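Long-range contacts in phosphoribosylaminoimidazole-succinocarboxamide synthase (Saccharomyces cerevisiae, PDB 1OBD), which joins L-aspartate to carboxyaminoimidazole ribotide (CAIR) at the expense of ATP, giving SAICAR on the de novo purine pathway: residues A[115-120]-A[157-162]; A[124-129]-A[240-245]; A[215-220]-A[231-236]. One frame throughout, in Å; residues are numbered along the deposited sequence.

Interaction 1: A[115-120]-A[157-162]; sequences IPLEVI and PIFTPS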
loop_
_atom_site.group_PDB
_atom_site.type_symbol
_atom_site.label_atom_id
_atom_site.label_comp_id
_atom_site.label_asym_id
_atom_site.label_seq_id
_atom_site.Cartn_x
_atom_site.Cartn_y
_atom_site.Cartn_z
ATOM N N ILE A 115 13.352 5.049 -7.693
ATOM C CA ILE A 115 13.756 6.221 -6.990
ATOM C C ILE A 115 13.719 5.765 -5.518
ATOM O O ILE A 115 12.654 5.461 -4.989
ATOM C CB ILE A 115 12.801 7.357 -7.297
ATOM C CG1 ILE A 115 12.834 7.658 -8.812
ATOM C CG2 ILE A 115 13.181 8.571 -6.494
ATOM C CD1 ILE A 115 11.738 8.588 -9.288
ATOM N N PRO A 116 14.872 5.691 -4.831
ATOM C CA PRO A 116 14.910 5.136 -3.468
ATOM C C PRO A 116 14.465 6.118 -2.398
ATOM O O PRO A 116 15.224 6.729 -1.645
ATOM C CB PRO A 116 16.360 4.723 -3.319
ATOM C CG PRO A 116 17.110 5.681 -4.151
ATOM C CD PRO A 116 16.229 6.035 -5.319
ATOM N N LEU A 117 13.153 6.243 -2.336
ATOM C CA LEU A 117 12.449 7.132 -1.480
ATOM C C LEU A 117 11.042 6.582 -1.216
ATOM O O LEU A 117 10.386 6.072 -2.120
ATOM C CB LEU A 117 12.400 8.425 -2.245
ATOM C CG LEU A 117 12.034 9.636 -1.495
ATOM C CD1 LEU A 117 12.995 9.969 -0.341
ATOM C CD2 LEU A 117 11.934 10.829 -2.424
ATOM N N GLU A 118 10.564 6.657 0.028
ATOM C CA GLU A 118 9.173 6.369 0.334
ATOM C C GLU A 118 8.399 7.676 0.254
ATOM O O GLU A 118 8.635 8.608 1.036
ATOM C CB GLU A 118 9.006 5.691 1.692
ATOM C CG GLU A 118 9.560 4.286 1.734
ATOM C CD GLU A 118 9.429 3.651 3.102
ATOM O OE1 GLU A 118 9.381 4.399 4.095
ATOM O OE2 GLU A 118 9.366 2.407 3.201
ATOM N N VAL A 119 7.511 7.778 -0.718
ATOM C CA VAL A 119 6.831 9.035 -1.015
ATOM C C VAL A 119 5.476 9.060 -0.342
ATOM O O VAL A 119 4.478 8.641 -0.895
ATOM C CB VAL A 119 6.771 9.316 -2.495
ATOM C CG1 VAL A 119 6.085 10.656 -2.770
ATOM C CG2 VAL A 119 8.162 9.255 -3.118
ATOM N N ILE A 120 5.478 9.496 0.904
ATOM C CA ILE A 120 4.254 9.585 1.690
ATOM C C ILE A 120 3.608 10.943 1.386
ATOM O O ILE A 120 4.287 11.981 1.365
ATOM C CB ILE A 120 4.539 9.460 3.187
ATOM C CG1 ILE A 120 5.118 8.107 3.536
ATOM C CG2 ILE A 120 3.286 9.722 3.990
ATOM C CD1 ILE A 120 5.694 8.117 4.944
ATOM N N PRO A 157 -2.898 18.629 0.873
ATOM C CA PRO A 157 -2.067 17.457 1.184
ATOM C C PRO A 157 -0.607 17.775 0.977
ATOM O O PRO A 157 -0.239 18.549 0.084
ATOM C CB PRO A 157 -2.557 16.399 0.206
ATOM C CG PRO A 157 -3.922 16.830 -0.136
ATOM C CD PRO A 157 -3.845 18.327 -0.208
ATOM N N ILE A 158 0.220 17.180 1.817
ATOM C CA ILE A 158 1.637 17.454 1.810
ATOM C C ILE A 158 2.507 16.219 1.601
ATOM O O ILE A 158 2.266 15.156 2.156
ATOM C CB ILE A 158 2.082 18.198 3.098
ATOM C CG1 ILE A 158 1.688 17.494 4.393
ATOM C CG2 ILE A 158 1.529 19.639 3.102
ATOM C CD1 ILE A 158 2.304 18.085 5.663
ATOM N N PHE A 159 3.556 16.408 0.822
ATOM C CA PHE A 159 4.643 15.466 0.640
ATOM C C PHE A 159 5.503 15.459 1.889
ATOM O O PHE A 159 6.076 16.469 2.293
ATOM C CB PHE A 159 5.461 15.944 -0.552
ATOM C CG PHE A 159 6.793 15.280 -0.741
ATOM C CD1 PHE A 159 7.958 16.054 -0.745
ATOM C CD2 PHE A 159 6.912 13.920 -0.990
ATOM C CE1 PHE A 159 9.181 15.506 -0.975
ATOM C CE2 PHE A 159 8.174 13.381 -1.220
ATOM C CZ PHE A 159 9.292 14.172 -1.205
ATOM N N THR A 160 5.596 14.285 2.506
ATOM C CA THR A 160 6.385 14.088 3.699
ATOM C C THR A 160 7.199 12.822 3.540
ATOM O O THR A 160 6.737 11.723 3.909
ATOM C CB THR A 160 5.541 14.065 4.974
ATOM O OG1 THR A 160 4.621 12.964 4.967
ATOM C CG2 THR A 160 4.699 15.309 5.122
ATOM N N PRO A 161 8.370 12.908 2.942
ATOM C CA PRO A 161 9.107 11.687 2.577
ATOM C C PRO A 161 9.625 10.914 3.760
ATOM O O PRO A 161 9.777 11.416 4.881
ATOM C CB PRO A 161 10.246 12.198 1.716
ATOM C CG PRO A 161 10.394 13.613 2.086
ATOM C CD PRO A 161 9.080 14.120 2.499
ATOM N N SER A 162 9.928 9.649 3.488
ATOM C CA SER A 162 10.525 8.731 4.441
ATOM C C SER A 162 11.621 7.904 3.743
ATOM O O SER A 162 11.608 7.749 2.537
ATOM C CB SER A 162 9.419 7.851 5.018
ATOM O OG SER A 162 9.895 6.669 5.555
#

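Interaction 2: A[124-129]-A[240-245]; sequences YITGSA and SSRFWN. With SO4 (sulfate ion), chain C.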
loop_
_atom_site.group_PDB
_atom_site.type_symbol
_atom_site.label_atom_id
_atom_site.label_comp_id
_atom_site.label_asym_id
_atom_site.label_seq_id
_atom_site.Cartn_x
_atom_site.Cartn_y
_atom_site.Cartn_z
ATOM N N TYR A 124 -4.296 14.347 6.084
ATOM C CA TYR A 124 -4.830 14.558 7.430
ATOM C C TYR A 124 -3.706 14.342 8.387
ATOM O O TYR A 124 -2.797 13.529 8.145
ATOM C CB TYR A 124 -5.931 13.545 7.729
ATOM C CG TYR A 124 -7.149 13.633 6.822
ATOM C CD1 TYR A 124 -7.121 13.200 5.502
ATOM C CD2 TYR A 124 -8.348 14.147 7.290
ATOM C CE1 TYR A 124 -8.228 13.277 4.689
ATOM C CE2 TYR A 124 -9.452 14.222 6.492
ATOM C CZ TYR A 124 -9.396 13.793 5.190
ATOM O OH TYR A 124 -10.504 13.855 4.372
ATOM N N ILE A 125 -3.731 15.069 9.491
ATOM C CA ILE A 125 -2.685 15.008 10.471
ATOM C C ILE A 125 -2.983 13.925 11.497
ATOM O O ILE A 125 -3.964 14.003 12.243
ATOM C CB ILE A 125 -2.396 16.404 11.091
ATOM C CG1 ILE A 125 -1.081 16.361 11.851
ATOM C CG2 ILE A 125 -3.573 16.939 11.977
ATOM C CD1 ILE A 125 -0.497 17.712 12.254
ATOM N N THR A 126 -2.121 12.935 11.524
ATOM C CA THR A 126 -2.316 11.747 12.348
ATOM C C THR A 126 -0.974 11.025 12.498
ATOM O O THR A 126 0.054 11.447 11.956
ATOM C CB THR A 126 -3.439 10.872 11.749
ATOM O OG1 THR A 126 -3.679 9.750 12.595
ATOM C CG2 THR A 126 -3.032 10.325 10.368
ATOM N N GLY A 127 -0.948 9.921 13.230
ATOM C CA GLY A 127 0.242 9.109 13.293
ATOM C C GLY A 127 1.443 9.889 13.813
ATOM O O GLY A 127 1.304 10.736 14.691
ATOM N N SER A 128 2.614 9.606 13.288
ATOM C CA SER A 128 3.836 10.254 13.708
ATOM C C SER A 128 3.832 11.754 13.380
ATOM O O SER A 128 4.533 12.520 14.022
ATOM C CB SER A 128 5.026 9.584 13.022
ATOM O OG SER A 128 4.946 9.707 11.614
ATOM N N ALA A 129 3.049 12.163 12.387
ATOM C CA ALA A 129 2.953 13.569 12.020
ATOM C C ALA A 129 2.277 14.326 13.152
ATOM O O ALA A 129 2.735 15.409 13.542
ATOM C CB ALA A 129 2.238 13.732 10.731
ATOM N N SER A 240 -0.789 0.033 2.420
ATOM C CA SER A 240 0.080 1.128 2.022
ATOM C C SER A 240 -0.407 2.501 2.451
ATOM O O SER A 240 0.252 3.504 2.191
ATOM C CB SER A 240 0.290 1.128 0.512
ATOM O OG SER A 240 -0.852 1.593 -0.188
ATOM N N SER A 241 -1.542 2.532 3.138
ATOM C CA SER A 241 -2.279 3.753 3.433
ATOM C C SER A 241 -2.987 3.618 4.753
ATOM O O SER A 241 -3.219 2.507 5.242
ATOM C CB SER A 241 -3.362 4.001 2.399
ATOM O OG SER A 241 -2.947 3.731 1.075
ATOM N N ARG A 242 -3.342 4.747 5.324
ATOM C CA ARG A 242 -4.208 4.780 6.503
ATOM C C ARG A 242 -5.635 4.967 6.079
ATOM O O ARG A 242 -6.038 6.063 5.688
ATOM C CB ARG A 242 -3.755 5.882 7.425
ATOM C CG ARG A 242 -4.401 5.995 8.722
ATOM C CD ARG A 242 -3.626 6.928 9.615
ATOM N NE ARG A 242 -2.548 6.312 10.383
ATOM C CZ ARG A 242 -1.266 6.607 10.363
ATOM N NH1 ARG A 242 -0.437 5.964 11.146
ATOM N NH2 ARG A 242 -0.766 7.543 9.559
ATOM N N PHE A 243 -6.416 3.898 6.073
ATOM C CA PHE A 243 -7.833 3.977 5.810
ATOM C C PHE A 243 -8.608 4.166 7.112
ATOM O O PHE A 243 -8.377 3.484 8.106
ATOM C CB PHE A 243 -8.373 2.698 5.172
ATOM C CG PHE A 243 -8.116 2.520 3.664
ATOM C CD1 PHE A 243 -7.009 3.041 3.016
ATOM C CD2 PHE A 243 -9.004 1.783 2.935
ATOM C CE1 PHE A 243 -6.833 2.815 1.624
ATOM C CE2 PHE A 243 -8.815 1.569 1.589
ATOM C CZ PHE A 243 -7.725 2.092 0.953
ATOM N N TRP A 244 -9.551 5.073 7.038
ATOM C CA TRP A 244 -10.511 5.367 8.110
ATOM C C TRP A 244 -11.936 5.219 7.611
ATOM O O TRP A 244 -12.235 5.485 6.451
ATOM C CB TRP A 244 -10.360 6.800 8.563
ATOM C CG TRP A 244 -9.117 7.123 9.310
ATOM C CD1 TRP A 244 -8.293 6.272 9.981
ATOM C CD2 TRP A 244 -8.566 8.417 9.468
ATOM N NE1 TRP A 244 -7.258 6.963 10.552
ATOM C CE2 TRP A 244 -7.417 8.292 10.261
ATOM C CE3 TRP A 244 -8.958 9.692 9.040
ATOM C CZ2 TRP A 244 -6.636 9.384 10.611
ATOM C CZ3 TRP A 244 -8.166 10.786 9.414
ATOM C CH2 TRP A 244 -7.037 10.605 10.178
ATOM N N ASN A 245 -12.834 4.840 8.520
ATOM C CA ASN A 245 -14.263 4.840 8.260
ATOM C C ASN A 245 -14.754 6.280 8.194
ATOM O O ASN A 245 -14.606 7.024 9.161
ATOM C CB ASN A 245 -15.010 4.126 9.403
ATOM C CG ASN A 245 -14.503 2.714 9.692
ATOM O OD1 ASN A 245 -13.818 2.452 10.701
ATOM N ND2 ASN A 245 -14.852 1.794 8.828
HETATM S S SO4 C . 2.840 7.392 9.963
HETATM O O1 SO4 C . 3.681 7.297 11.133
HETATM O O2 SO4 C . 1.845 8.424 10.226
HETATM O O3 SO4 C . 3.540 7.798 8.744
HETATM O O4 SO4 C . 2.153 6.140 9.674
HETATM O O HOH W 1 -4.995 6.527 12.494
#

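Interaction 3: A[215-220]-A[231-236]; sequences DTKFEF and LVDEVL. With MG (magnesium ion), chain F; ATP (adenosine-5'-triphosphate), chain B.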
loop_
_atom_site.group_PDB
_atom_site.type_symbol
_atom_site.label_atom_id
_atom_site.label_comp_id
_atom_site.label_asym_id
_atom_site.label_seq_id
_atom_site.Cartn_x
_atom_site.Cartn_y
_atom_site.Cartn_z
ATOM N N ASP A 215 -3.624 9.142 4.543
ATOM C CA ASP A 215 -2.298 9.280 4.013
ATOM C C ASP A 215 -2.020 8.034 3.204
ATOM O O ASP A 215 -2.733 7.041 3.323
ATOM C CB ASP A 215 -1.247 9.519 5.101
ATOM C CG ASP A 215 -1.272 8.501 6.165
ATOM O OD1 ASP A 215 -1.504 8.873 7.348
ATOM O OD2 ASP A 215 -1.051 7.320 5.896
ATOM N N THR A 216 -1.000 8.091 2.378
ATOM C CA THR A 216 -0.596 6.961 1.588
ATOM C C THR A 216 0.898 7.024 1.311
ATOM O O THR A 216 1.490 8.101 1.290
ATOM C CB THR A 216 -1.401 6.892 0.304
ATOM O OG1 THR A 216 -1.324 5.567 -0.235
ATOM C CG2 THR A 216 -0.882 7.801 -0.813
ATOM N N LYS A 217 1.496 5.864 1.064
ATOM C CA LYS A 217 2.884 5.711 0.701
ATOM C C LYS A 217 2.974 5.189 -0.710
ATOM O O LYS A 217 2.561 4.063 -0.997
ATOM C CB LYS A 217 3.581 4.757 1.657
ATOM C CG LYS A 217 5.044 4.634 1.422
ATOM C CD LYS A 217 5.738 3.795 2.537
ATOM C CE LYS A 217 5.191 2.389 2.657
ATOM N NZ LYS A 217 5.583 1.585 1.454
ATOM N N PHE A 218 3.551 6.006 -1.566
ATOM C CA PHE A 218 3.855 5.606 -2.924
ATOM C C PHE A 218 5.330 5.311 -3.086
ATOM O O PHE A 218 6.184 5.881 -2.381
ATOM C CB PHE A 218 3.578 6.744 -3.912
ATOM C CG PHE A 218 2.119 7.177 -4.052
ATOM C CD1 PHE A 218 1.141 6.319 -4.508
ATOM C CD2 PHE A 218 1.738 8.479 -3.774
ATOM C CE1 PHE A 218 -0.184 6.769 -4.650
ATOM C CE2 PHE A 218 0.424 8.909 -3.937
ATOM C CZ PHE A 218 -0.517 8.077 -4.377
ATOM N N GLU A 219 5.654 4.460 -4.055
ATOM C CA GLU A 219 6.997 4.380 -4.560
ATOM C C GLU A 219 6.946 4.582 -6.067
ATOM O O GLU A 219 5.983 4.193 -6.752
ATOM C CB GLU A 219 7.668 3.055 -4.216
ATOM C CG GLU A 219 7.987 2.878 -2.735
ATOM C CD GLU A 219 8.704 1.572 -2.447
ATOM O OE1 GLU A 219 8.867 1.238 -1.253
ATOM O OE2 GLU A 219 9.061 0.854 -3.415
ATOM N N PHE A 220 8.002 5.189 -6.571
ATOM C CA PHE A 220 8.150 5.526 -7.978
ATOM C C PHE A 220 9.437 4.984 -8.557
ATOM O O PHE A 220 10.437 4.863 -7.857
ATOM C CB PHE A 220 8.110 7.055 -8.179
ATOM C CG PHE A 220 6.806 7.667 -7.791
ATOM C CD1 PHE A 220 5.747 7.652 -8.660
ATOM C CD2 PHE A 220 6.644 8.250 -6.560
ATOM C CE1 PHE A 220 4.557 8.215 -8.325
ATOM C CE2 PHE A 220 5.448 8.804 -6.195
ATOM C CZ PHE A 220 4.398 8.800 -7.090
ATOM N N LEU A 231 4.707 4.867 -11.628
ATOM C CA LEU A 231 4.121 4.429 -10.391
ATOM C C LEU A 231 4.363 2.939 -10.290
ATOM O O LEU A 231 4.014 2.156 -11.184
ATOM C CB LEU A 231 2.624 4.752 -10.384
ATOM C CG LEU A 231 1.837 4.437 -9.114
ATOM C CD1 LEU A 231 2.392 5.176 -7.943
ATOM C CD2 LEU A 231 0.388 4.662 -9.364
ATOM N N VAL A 232 4.979 2.540 -9.190
ATOM C CA VAL A 232 5.367 1.161 -8.956
ATOM C C VAL A 232 4.823 0.730 -7.610
ATOM O O VAL A 232 4.007 1.379 -7.001
ATOM C CB VAL A 232 6.884 0.946 -9.073
ATOM C CG1 VAL A 232 7.437 1.441 -10.442
ATOM C CG2 VAL A 232 7.662 1.635 -7.929
ATOM N N ASP A 233 5.297 -0.404 -7.141
ATOM C CA ASP A 233 4.937 -0.912 -5.794
ATOM C C ASP A 233 3.406 -1.031 -5.525
ATOM O O ASP A 233 2.585 -1.247 -6.441
ATOM C CB ASP A 233 5.634 -0.005 -4.772
ATOM C CG ASP A 233 5.900 -0.654 -3.443
ATOM O OD1 ASP A 233 6.490 -1.752 -3.439
ATOM O OD2 ASP A 233 5.565 -0.073 -2.392
ATOM N N GLU A 234 3.004 -0.860 -4.256
ATOM C CA GLU A 234 1.629 -1.041 -3.793
ATOM C C GLU A 234 0.921 0.314 -3.966
ATOM O O GLU A 234 1.523 1.321 -3.619
ATOM C CB GLU A 234 1.589 -1.481 -2.287
ATOM C CG GLU A 234 1.429 -2.970 -1.975
ATOM C CD GLU A 234 -0.025 -3.400 -1.788
ATOM O OE1 GLU A 234 -0.638 -3.295 -0.669
ATOM O OE2 GLU A 234 -0.559 -3.853 -2.812
ATOM N N VAL A 235 -0.311 0.360 -4.502
ATOM C CA VAL A 235 -1.027 1.641 -4.649
ATOM C C VAL A 235 -2.371 1.682 -3.901
ATOM O O VAL A 235 -3.303 0.934 -4.221
ATOM C CB VAL A 235 -1.239 1.918 -6.160
ATOM C CG1 VAL A 235 -1.981 3.193 -6.384
ATOM C CG2 VAL A 235 0.113 1.861 -6.864
ATOM N N LEU A 236 -2.428 2.565 -2.911
ATOM C CA LEU A 236 -3.657 2.959 -2.237
ATOM C C LEU A 236 -4.450 1.775 -1.671
ATOM O O LEU A 236 -5.673 1.688 -1.773
ATOM C CB LEU A 236 -4.493 3.863 -3.144
ATOM C CG LEU A 236 -3.850 5.240 -3.293
ATOM C CD1 LEU A 236 -4.261 5.885 -4.572
ATOM C CD2 LEU A 236 -4.239 6.157 -2.120
HETATM MG MG MG F . -0.695 -2.367 -4.411
HETATM P PG ATP B . 7.016 -4.304 3.094
HETATM O O1G ATP B . 6.022 -5.386 3.348
HETATM O O2G ATP B . 6.555 -3.344 1.978
HETATM O O3G ATP B . 7.241 -3.536 4.404
HETATM P PB ATP B . 9.077 -4.942 1.283
HETATM O O1B ATP B . 10.373 -5.649 1.363
HETATM O O2B ATP B . 9.157 -3.532 0.715
HETATM O O3B ATP B . 8.437 -4.982 2.723
HETATM P PA ATP B . 7.256 -5.482 -0.874
HETATM O O1A ATP B . 6.117 -6.411 -0.938
HETATM O O2A ATP B . 6.824 -4.025 -0.817
HETATM O O3A ATP B . 8.077 -5.849 0.431
HETATM O "O5'" ATP B . 8.270 -5.784 -2.060
HETATM C "C5'" ATP B . 8.348 -4.899 -3.148
HETATM C "C4'" ATP B . 9.811 -4.666 -3.475
HETATM O "O4'" ATP B . 9.922 -4.350 -4.838
HETATM C "C3'" ATP B . 10.319 -3.470 -2.724
HETATM O "O3'" ATP B . 11.718 -3.672 -2.544
HETATM C "C2'" ATP B . 9.978 -2.320 -3.675
HETATM O "O2'" ATP B . 10.695 -1.129 -3.545
HETATM C "C1'" ATP B . 10.319 -2.986 -4.991
HETATM N N9 ATP B . 9.597 -2.620 -6.230
HETATM C C8 ATP B . 8.302 -2.181 -6.254
HETATM N N7 ATP B . 7.970 -2.033 -7.521
HETATM C C5 ATP B . 9.013 -2.325 -8.352
HETATM C C6 ATP B . 9.259 -2.334 -9.728
HETATM N N6 ATP B . 8.351 -2.210 -10.682
HETATM N N1 ATP B . 10.502 -2.698 -10.178
HETATM C C2 ATP B . 11.485 -3.078 -9.317
HETATM N N3 ATP B . 11.274 -3.075 -7.970
HETATM C C4 ATP B . 10.056 -2.706 -7.504
HETATM O O HOH W 2 -0.082 3.748 -1.740
HETATM O O HOH W 3 4.238 1.716 -0.716
HETATM O O HOH W 4 3.219 3.174 -5.073
HETATM O O HOH W 5 8.003 -1.494 -1.148
#

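Interaction 1: A[115-120]-A[157-162]
A single antiparallel hydrogen-bonded bridge joins the backbones of E118 and S162, and in the E118 conformer described, one of two, a buried carboxylate-hydroxyl bond links the same pair. E118 N donates to S162 O and S162 N to E118 O. Beside the bridge, S162 OG, anti to the backbone nitrogen (chi1 159°), gives its proton to E118 OE1 at 2.7 Å, nearly in line with the C-O bond; the second conformer makes this link less certain. The serine is small enough for its CB to pack against I120 CD1 at 3.7 Å. Farther along, T160 N donates to I120 O, 2.9 Å away and almost straight at 176°. Apolar residues pack alongside: V119 CG1 meets the F159 ring at its edge, 3.8 Å from CE2, while P161 CD lies over the centre of one face. L117 CD1 runs beside P161 CB, 4.1 Å apart, and A179 of helix 176-183 touches both L117 and P161. P161 has no N-H to donate, which suits the gap between the bonds of T160 and S162. Backbone bonds thus align strands 113-122 and 153-163, and the glutamate-serine pair adds a polar link in the conformer described.

Interaction 2: A[124-129]-A[240-245]
W244 turns the edge of its six-membered ring toward the face of Y124, in an offset edge-to-face pair with centroids 5.7 Å apart and planes at 73°. Its CZ3 also packs on Y124 CB, the broad indole reaching ring and root alike. T126 meets another part of the indole edge: OG1, anti to the backbone nitrogen (chi1 -177°), lies 3.6 Å from W244 CZ2. The indole N-H is satisfied by water 1, which accepts from W244 NE1 at 3.0 Å and makes a weak bond to T126 OG1.

The threonine methyl slides past the arginine chain, T126 CG2 standing 3.5 Å from R242 CD. A bend at chi3 (-87°) then brings one face of the guanidinium against G127 CA and its edge to a sulfate in its plane. R242 NH2 donates to sulfate O2 at 2.8 Å and R242 NH1 to O4 at 3.0 Å, while D215 OD1 forms a salt bridge with NH2. S128 OG gives sulfate O1 a bond of 2.8 Å. G127 suits its place because a side chain there would strike both R242 NH1 and sulfate O2. Shortened to an alanine here, R242 would be likely to leave D215 without its cationic mate and the sulfate without the grip of two nitrogens. R122 also binds the sulfate, which probably came from the crystallisation liquor and may mark a pocket suited to an anion. The contact thus sets the beginning of helix 127-136 against the end of strand 228-245, with I212 and A214 of strand 211-223 touching W244.

Interaction 3: A[215-220]-A[231-236]
K217 O accepts protons from two waters that lead across to segment 231-236. Water 3 stands 2.9 Å from K217 O, accepts from K217 NZ and donates to D233 OD2, so it bridges a lysine and an aspartate too far apart for a salt bridge. Water 2, 2.8 Å from K217 O, joins it to L236 N and T216 OG1, the latter also bonded to S241. Where the hairpin strands draw closer, V232 N donates directly to E219 O at 3.1 Å.

E219, its chain extended, takes the proton of the ATP ribose O2' on OE2 at 2.6 Å. D233 N donates to adenine N7 at 3.2 Å. The carboxylates of E219 and D233 stack with their planes 3° apart, probably eased by water 5, which donates to E219 OE1 and D233 OD1, and by R21, salt-bridged to D233. E234 OE2 binds a magnesium ion at 2.2 Å, together with S61, while a hydrogen bond between E234 OE1 and T237 OG1 steadies the carboxylate.

Elsewhere the contact is apolar: L231, its CG anti to the backbone nitrogen (chi1 -176°), places CD1 3.8 Å from both F218 CD1 and F220 CE1, and L236 CD1 comes to the edge of the F218 ring. Acidic residues thus hold ribose and metal while leucines and phenylalanines fill the core, making the hairpin both nucleotide-binding wall and core element.

Overall arrangement
Followed from the N terminus, the chain lays down 115-120 and then, after a short gap, 124-129. Interaction 1 closes first, when 157-162 returns beside 115-120. Interaction 2 is still open at that point and closes only at 240-245, so the two cross. Interaction 3, the hairpin contact of 215-220 with 231-236, follows interaction 1 in series and lies wholly within the loop of interaction 2. All three reach one mixed sheet, in which strand 113-122 lies between 153-163 and 211-223, and 211-223 in turn neighbours 228-245. Backbone bonds from V119 to F218 and from I115 to F220 connect interactions 1 and 3, while F243 CZ of interaction 2 packs on L236 O of interaction 3.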